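Local coordinates for mbSHANK1 protein (Monosiga brevicollis, PDB 6X23) that binds a GIRK3 peptide through its PDZ domain, the part described here, and as a whole protein probably serves as a receptor adaptor, at residues D14-R19 and G89-F94; D63-L68 and F94-R99. All blocks are in the same frame, centred on the assembly; numbering follows the deposited sequence.

Contact 1: residues D14-R19 and G89-F94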
loop_
_atom_site.group_PDB
_atom_site.type_symbol
_atom_site.label_atom_id
_atom_site.label_comp_id
_atom_site.label_asym_id
_atom_site.label_seq_id
_atom_site.Cartn_x
_atom_site.Cartn_y
_atom_site.Cartn_z
ATOM N N ASP A 14 -4.860 -3.937 -9.655
ATOM C CA ASP A 14 -4.723 -2.483 -9.622
ATOM C C ASP A 14 -5.798 -1.925 -8.703
ATOM O O ASP A 14 -6.887 -2.454 -8.644
ATOM C CB ASP A 14 -4.872 -1.893 -11.010
ATOM C CG ASP A 14 -3.798 -2.388 -11.958
ATOM O OD1 ASP A 14 -2.709 -1.799 -11.944
ATOM O OD2 ASP A 14 -4.016 -3.371 -12.707
ATOM N N LEU A 15 -5.480 -0.876 -7.956
ATOM C CA LEU A 15 -6.423 -0.263 -7.030
ATOM C C LEU A 15 -6.304 1.249 -7.148
ATOM O O LEU A 15 -5.207 1.764 -7.382
ATOM C CB LEU A 15 -6.124 -0.658 -5.583
ATOM C CG LEU A 15 -6.570 -1.932 -4.908
ATOM C CD1 LEU A 15 -5.999 -3.087 -5.626
ATOM C CD2 LEU A 15 -6.024 -1.878 -3.488
ATOM N N ILE A 16 -7.428 1.954 -6.966
ATOM C CA ILE A 16 -7.483 3.409 -6.912
ATOM C C ILE A 16 -8.229 3.798 -5.654
ATOM O O ILE A 16 -9.318 3.278 -5.383
ATOM C CB ILE A 16 -8.156 4.036 -8.147
ATOM C CG1 ILE A 16 -7.406 3.632 -9.420
ATOM C CG2 ILE A 16 -8.087 5.542 -8.061
ATOM C CD1 ILE A 16 -8.014 4.161 -10.693
ATOM N N ILE A 17 -7.631 4.690 -4.871
ATOM C CA ILE A 17 -8.099 5.039 -3.537
ATOM C C ILE A 17 -8.157 6.554 -3.425
ATOM O O ILE A 17 -7.152 7.237 -3.685
ATOM C CB ILE A 17 -7.190 4.456 -2.440
ATOM C CG1 ILE A 17 -6.713 3.053 -2.816
ATOM C CG2 ILE A 17 -7.930 4.394 -1.134
ATOM C CD1 ILE A 17 -5.848 2.391 -1.745
ATOM N N MET A 18 -9.323 7.084 -3.057
ATOM C CA MET A 18 -9.524 8.498 -2.770
ATOM C C MET A 18 -9.055 8.747 -1.343
ATOM O O MET A 18 -9.275 7.907 -0.463
ATOM C CB MET A 18 -11.001 8.878 -2.892
ATOM C CG MET A 18 -11.688 8.548 -4.228
ATOM S SD MET A 18 -11.140 9.475 -5.668
ATOM C CE MET A 18 -12.057 8.715 -7.018
ATOM N N ARG A 19 -8.422 9.888 -1.097
ATOM C CA ARG A 19 -7.963 10.181 0.255
ATOM C C ARG A 19 -9.150 10.544 1.131
ATOM O O ARG A 19 -10.031 11.292 0.708
ATOM C CB ARG A 19 -6.938 11.323 0.265
ATOM C CG ARG A 19 -6.343 11.560 1.651
ATOM C CD ARG A 19 -5.274 12.629 1.652
ATOM N NE ARG A 19 -4.277 12.373 0.631
ATOM C CZ ARG A 19 -3.039 11.949 0.878
ATOM N NH1 ARG A 19 -2.653 11.742 2.135
ATOM N NH2 ARG A 19 -2.184 11.743 -0.130
ATOM N N GLY A 89 -1.602 13.453 -3.311
ATOM C CA GLY A 89 -2.764 14.304 -3.409
ATOM C C GLY A 89 -4.031 13.599 -2.986
ATOM O O GLY A 89 -4.046 12.774 -2.068
ATOM N N ASP A 90 -5.116 13.909 -3.664
ATOM C CA ASP A 90 -6.384 13.387 -3.200
ATOM C C ASP A 90 -6.616 11.954 -3.637
ATOM O O ASP A 90 -7.384 11.239 -2.987
ATOM C CB ASP A 90 -7.510 14.300 -3.678
ATOM C CG ASP A 90 -7.599 15.550 -2.843
ATOM O OD1 ASP A 90 -7.097 15.502 -1.685
ATOM O OD2 ASP A 90 -8.159 16.558 -3.330
ATOM N N VAL A 91 -5.953 11.521 -4.695
ATOM C CA VAL A 91 -6.100 10.187 -5.238
ATOM C C VAL A 91 -4.736 9.523 -5.301
ATOM O O VAL A 91 -3.722 10.175 -5.550
ATOM C CB VAL A 91 -6.734 10.250 -6.634
ATOM C CG1 VAL A 91 -7.152 8.873 -7.065
ATOM C CG2 VAL A 91 -7.910 11.197 -6.615
ATOM N N VAL A 92 -4.720 8.207 -5.116
ATOM C CA VAL A 92 -3.515 7.401 -5.257
ATOM C C VAL A 92 -3.912 6.161 -6.030
ATOM O O VAL A 92 -5.061 5.721 -5.970
ATOM C CB VAL A 92 -2.897 7.013 -3.884
ATOM C CG1 VAL A 92 -3.706 5.925 -3.216
ATOM C CG2 VAL A 92 -1.478 6.570 -4.014
ATOM N N ALA A 93 -2.963 5.596 -6.758
ATOM C CA ALA A 93 -3.146 4.314 -7.417
ATOM C C ALA A 93 -2.022 3.378 -7.006
ATOM O O ALA A 93 -0.848 3.771 -6.957
ATOM C CB ALA A 93 -3.172 4.448 -8.937
ATOM N N PHE A 94 -2.411 2.144 -6.693
ATOM C CA PHE A 94 -1.524 1.068 -6.283
ATOM C C PHE A 94 -1.706 -0.085 -7.250
ATOM O O PHE A 94 -2.830 -0.373 -7.679
ATOM C CB PHE A 94 -1.844 0.573 -4.861
ATOM C CG PHE A 94 -1.552 1.579 -3.777
ATOM C CD1 PHE A 94 -0.397 2.336 -3.808
ATOM C CD2 PHE A 94 -2.447 1.783 -2.740
ATOM C CE1 PHE A 94 -0.125 3.261 -2.810
ATOM C CE2 PHE A 94 -2.188 2.728 -1.753
ATOM C CZ PHE A 94 -1.022 3.464 -1.798
#

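Contact 2: residues D63-L68 and F94-R99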
loop_
_atom_site.group_PDB
_atom_site.type_symbol
_atom_site.label_atom_id
_atom_site.label_comp_id
_atom_site.label_asym_id
_atom_site.label_seq_id
_atom_site.Cartn_x
_atom_site.Cartn_y
_atom_site.Cartn_z
ATOM N N ASP A 63 -1.639 -7.447 1.347
ATOM C CA ASP A 63 -1.337 -6.876 0.041
ATOM C C ASP A 63 0.050 -6.255 0.065
ATOM O O ASP A 63 0.371 -5.466 0.956
ATOM C CB ASP A 63 -2.367 -5.813 -0.346
ATOM C CG ASP A 63 -3.692 -6.393 -0.789
ATOM O OD1 ASP A 63 -3.790 -7.582 -1.180
ATOM O OD2 ASP A 63 -4.663 -5.625 -0.763
ATOM N N ARG A 64 0.866 -6.619 -0.912
ATOM C CA ARG A 64 2.234 -6.135 -1.026
ATOM C C ARG A 64 2.315 -5.104 -2.140
ATOM O O ARG A 64 1.811 -5.336 -3.239
ATOM C CB ARG A 64 3.204 -7.287 -1.300
ATOM C CG ARG A 64 4.612 -6.822 -1.611
ATOM C CD ARG A 64 5.580 -7.983 -1.567
ATOM N NE ARG A 64 5.282 -8.990 -2.572
ATOM C CZ ARG A 64 5.766 -8.944 -3.801
ATOM N NH1 ARG A 64 6.552 -7.937 -4.152
ATOM N NH2 ARG A 64 5.466 -9.898 -4.672
ATOM N N LEU A 65 2.968 -3.985 -1.855
ATOM C CA LEU A 65 3.007 -2.843 -2.750
ATOM C C LEU A 65 3.983 -3.097 -3.890
ATOM O O LEU A 65 5.163 -3.375 -3.656
ATOM C CB LEU A 65 3.414 -1.606 -1.960
ATOM C CG LEU A 65 3.222 -0.282 -2.692
ATOM C CD1 LEU A 65 1.867 -0.227 -3.412
ATOM C CD2 LEU A 65 3.342 0.871 -1.716
ATOM N N LEU A 66 3.500 -2.998 -5.124
ATOM C CA LEU A 66 4.346 -3.137 -6.292
ATOM C C LEU A 66 4.503 -1.833 -7.062
ATOM O O LEU A 66 5.620 -1.467 -7.440
ATOM C CB LEU A 66 3.776 -4.211 -7.207
ATOM C CG LEU A 66 4.209 -5.667 -7.011
ATOM C CD1 LEU A 66 4.222 -6.092 -5.557
ATOM C CD2 LEU A 66 3.259 -6.566 -7.800
ATOM N N GLU A 67 3.411 -1.125 -7.338
ATOM C CA GLU A 67 3.485 0.111 -8.107
ATOM C C GLU A 67 2.667 1.183 -7.405
ATOM O O GLU A 67 1.593 0.918 -6.863
ATOM C CB GLU A 67 2.969 -0.040 -9.550
ATOM C CG GLU A 67 3.652 -1.107 -10.419
ATOM C CD GLU A 67 3.102 -1.129 -11.844
ATOM O OE1 GLU A 67 2.145 -0.370 -12.135
ATOM O OE2 GLU A 67 3.614 -1.916 -12.677
ATOM N N LEU A 68 3.185 2.400 -7.449
ATOM C CA LEU A 68 2.542 3.588 -6.919
ATOM C C LEU A 68 2.428 4.558 -8.080
ATOM O O LEU A 68 3.447 4.970 -8.636
ATOM C CB LEU A 68 3.382 4.172 -5.786
ATOM C CG LEU A 68 3.036 5.529 -5.197
ATOM C CD1 LEU A 68 1.707 5.414 -4.521
ATOM C CD2 LEU A 68 4.098 5.880 -4.195
ATOM N N PHE A 94 -2.411 2.144 -6.693
ATOM C CA PHE A 94 -1.524 1.068 -6.283
ATOM C C PHE A 94 -1.706 -0.085 -7.250
ATOM O O PHE A 94 -2.830 -0.373 -7.679
ATOM C CB PHE A 94 -1.844 0.573 -4.861
ATOM C CG PHE A 94 -1.552 1.579 -3.777
ATOM C CD1 PHE A 94 -0.397 2.336 -3.808
ATOM C CD2 PHE A 94 -2.447 1.783 -2.740
ATOM C CE1 PHE A 94 -0.125 3.261 -2.810
ATOM C CE2 PHE A 94 -2.188 2.728 -1.753
ATOM C CZ PHE A 94 -1.022 3.464 -1.798
ATOM N N ARG A 95 -0.602 -0.737 -7.592
ATOM C CA ARG A 95 -0.618 -2.121 -8.039
ATOM C C ARG A 95 0.020 -2.966 -6.947
ATOM O O ARG A 95 1.090 -2.621 -6.445
ATOM C CB ARG A 95 0.138 -2.282 -9.353
ATOM C CG ARG A 95 0.122 -3.686 -9.925
ATOM C CD ARG A 95 0.801 -3.688 -11.252
ATOM N NE ARG A 95 0.538 -4.933 -11.956
ATOM C CZ ARG A 95 1.031 -5.200 -13.162
ATOM N NH1 ARG A 95 1.810 -4.306 -13.762
ATOM N NH2 ARG A 95 0.758 -6.358 -13.762
ATOM N N ILE A 96 -0.630 -4.057 -6.572
ATOM C CA ILE A 96 -0.197 -4.868 -5.441
ATOM C C ILE A 96 -0.205 -6.342 -5.812
ATOM O O ILE A 96 -0.830 -6.760 -6.785
ATOM C CB ILE A 96 -1.078 -4.647 -4.204
ATOM C CG1 ILE A 96 -2.555 -4.919 -4.554
ATOM C CG2 ILE A 96 -0.801 -3.266 -3.628
ATOM C CD1 ILE A 96 -3.065 -6.318 -4.135
ATOM N N ALA A 97 0.466 -7.128 -4.972
ATOM C CA ALA A 97 0.514 -8.581 -5.088
ATOM C C ALA A 97 -0.169 -9.193 -3.873
ATOM O O ALA A 97 0.090 -8.782 -2.740
ATOM C CB ALA A 97 1.959 -9.076 -5.214
ATOM N N ARG A 98 -1.038 -10.171 -4.112
ATOM C CA ARG A 98 -1.945 -10.699 -3.109
ATOM C C ARG A 98 -1.877 -12.213 -3.108
ATOM O O ARG A 98 -1.960 -12.848 -4.161
ATOM C CB ARG A 98 -3.383 -10.228 -3.387
ATOM C CG ARG A 98 -4.468 -10.982 -2.711
ATOM C CD ARG A 98 -5.776 -10.271 -2.929
ATOM N NE ARG A 98 -5.746 -8.885 -2.449
ATOM C CZ ARG A 98 -6.631 -7.944 -2.800
ATOM N NH1 ARG A 98 -7.615 -8.219 -3.648
ATOM N NH2 ARG A 98 -6.543 -6.714 -2.304
ATOM N N ARG A 99 -1.721 -12.779 -1.921
ATOM C CA ARG A 99 -1.697 -14.221 -1.763
ATOM C C ARG A 99 -2.955 -14.824 -2.354
ATOM O O ARG A 99 -4.043 -14.308 -2.138
ATOM C CB ARG A 99 -1.611 -14.564 -0.281
ATOM C CG ARG A 99 -2.954 -14.475 0.524
ATOM C CD ARG A 99 -3.849 -13.170 0.468
ATOM N NE ARG A 99 -5.261 -13.533 0.722
ATOM C CZ ARG A 99 -6.156 -13.843 -0.237
ATOM N NH1 ARG A 99 -5.832 -13.747 -1.519
ATOM N NH2 ARG A 99 -7.414 -14.220 0.060
#

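Contact 1: residues D14-R19 and G89-F94
Ile-17 lies across Phe-94 at about a right angle on the buried face of this antiparallel pairing. With chi2 extended (-178°), its CD1 reaches the ring obliquely, 3.6 Å from Phe-94 CD2, while Val-92 lies alongside, its CG1 3.9 Å from Ile-17 CB. Backbone bonds join Leu-15 to Phe-94 and Ile-17 to Val-92 in both directions, and Arg-19 N donates to Asp-90 O where the strands give way to loop.

The other face is looser and turned to solvent. Met-18 SD rests 3.8 Å from Val-91 CG2, and Ile-16 CG2 meets Val-91 CG1 at 3.6 Å, Ile-16 and Met-18 being exposed and Val-91 partly so.

Past the last bridged pair, Arg-19 bends at chi3 (-51°), folding its guanidinium back edge-on to one carbonyl: NE (2.7 Å) and NH2 (2.9 Å) of Arg-19 both donate to Gly-89 O, in the guanidinium plane. The NH2 also bonds Ile-85 O, linking the end of strand 10-18 to the Gly-89 turn and the last turn of helix 78-87, after which Gly-89 breaks from helical angles with a positive phi. This is the pairing of first and last strands of the PDZ fold; Ile-17 packs on helix 53-57, and Phe-94 on strand 64-68.

Contact 2: residues D63-L68 and F94-R99
Asp-63 and Arg-98 form a side-on, two-pronged salt bridge in which carboxylate and guanidinium are nearly coplanar (25° apart). Arg-98 NE donates to Asp-63 OD1 at 2.7 Å, on the syn lone pair, and Arg-98 NH2 to Asp-63 OD2, also at 2.7 Å. A bend at chi3 (-57°) turns the guanidinium back toward the acid. Both groups have further partners just beyond helix 53-57: Gln-60 N donates to Asp-63 OD2, and Arg-98 NH2 to Gly-58 O. A leucine in place of Arg-98 would probably leave the buried carboxylate of Asp-63 without its countercharge and Gly-58 O without this donor. The second salt bridge is longer and less aligned: Arg-95 NH1 meets Glu-67 OE2 at 3.2 Å from above the carboxylate plane, the two flat groups standing 83° apart, while Glu-67 CB and Arg-95 CB touch at 3.6 Å.

Among the backbone bonds, Arg-64 and Ala-97 exchange a reciprocal pair. Farther along, Arg-95 O accepts from both Leu-66 N and Glu-67 N, a classic beta bulge that shifts the register by one between two strands of the PDZ sheet. Arg-95 N returns a bond to Glu-67 O.

Apolar contacts occupy both faces. Toward helix 78-87, Leu-65 CD1 lies 3.4 Å from Phe-94 CD1 and Leu-68 CD1 3.3 Å from Phe-94 CE1, each set obliquely to the ring. On the face carrying Arg-64 and Ala-97, Leu-66 CD1 packs 3.8 Å from Ala-97 CB. Ala-97 CB also sits over one face of the Arg-64 guanidinium, near NH2, which makes a salt bridge to Glu-10, while Arg-64 NH1 bonds Gln-41 O.

In the fold
Both contacts are built on strand 91-99, which lies between 10-18 and 64-68 in one antiparallel sheet. They meet at Phe-94, whose ring takes Ile-17 in contact 1 and two leucines in contact 2; Val-92 CG2 also packs on Leu-68 CD1, 3.4 Å away. Contact 2 is nearer the centre of the chain and has no exposed residue among those touching, whereas contact 1 has one face of apolar residues that is partly turned to solvent. Its pairing keeps a regular register, and its polar side-chain grip falls on a backbone carbonyl. Contact 2 instead carries a bulge and two charged pairs. Along the sequence their segments alternate.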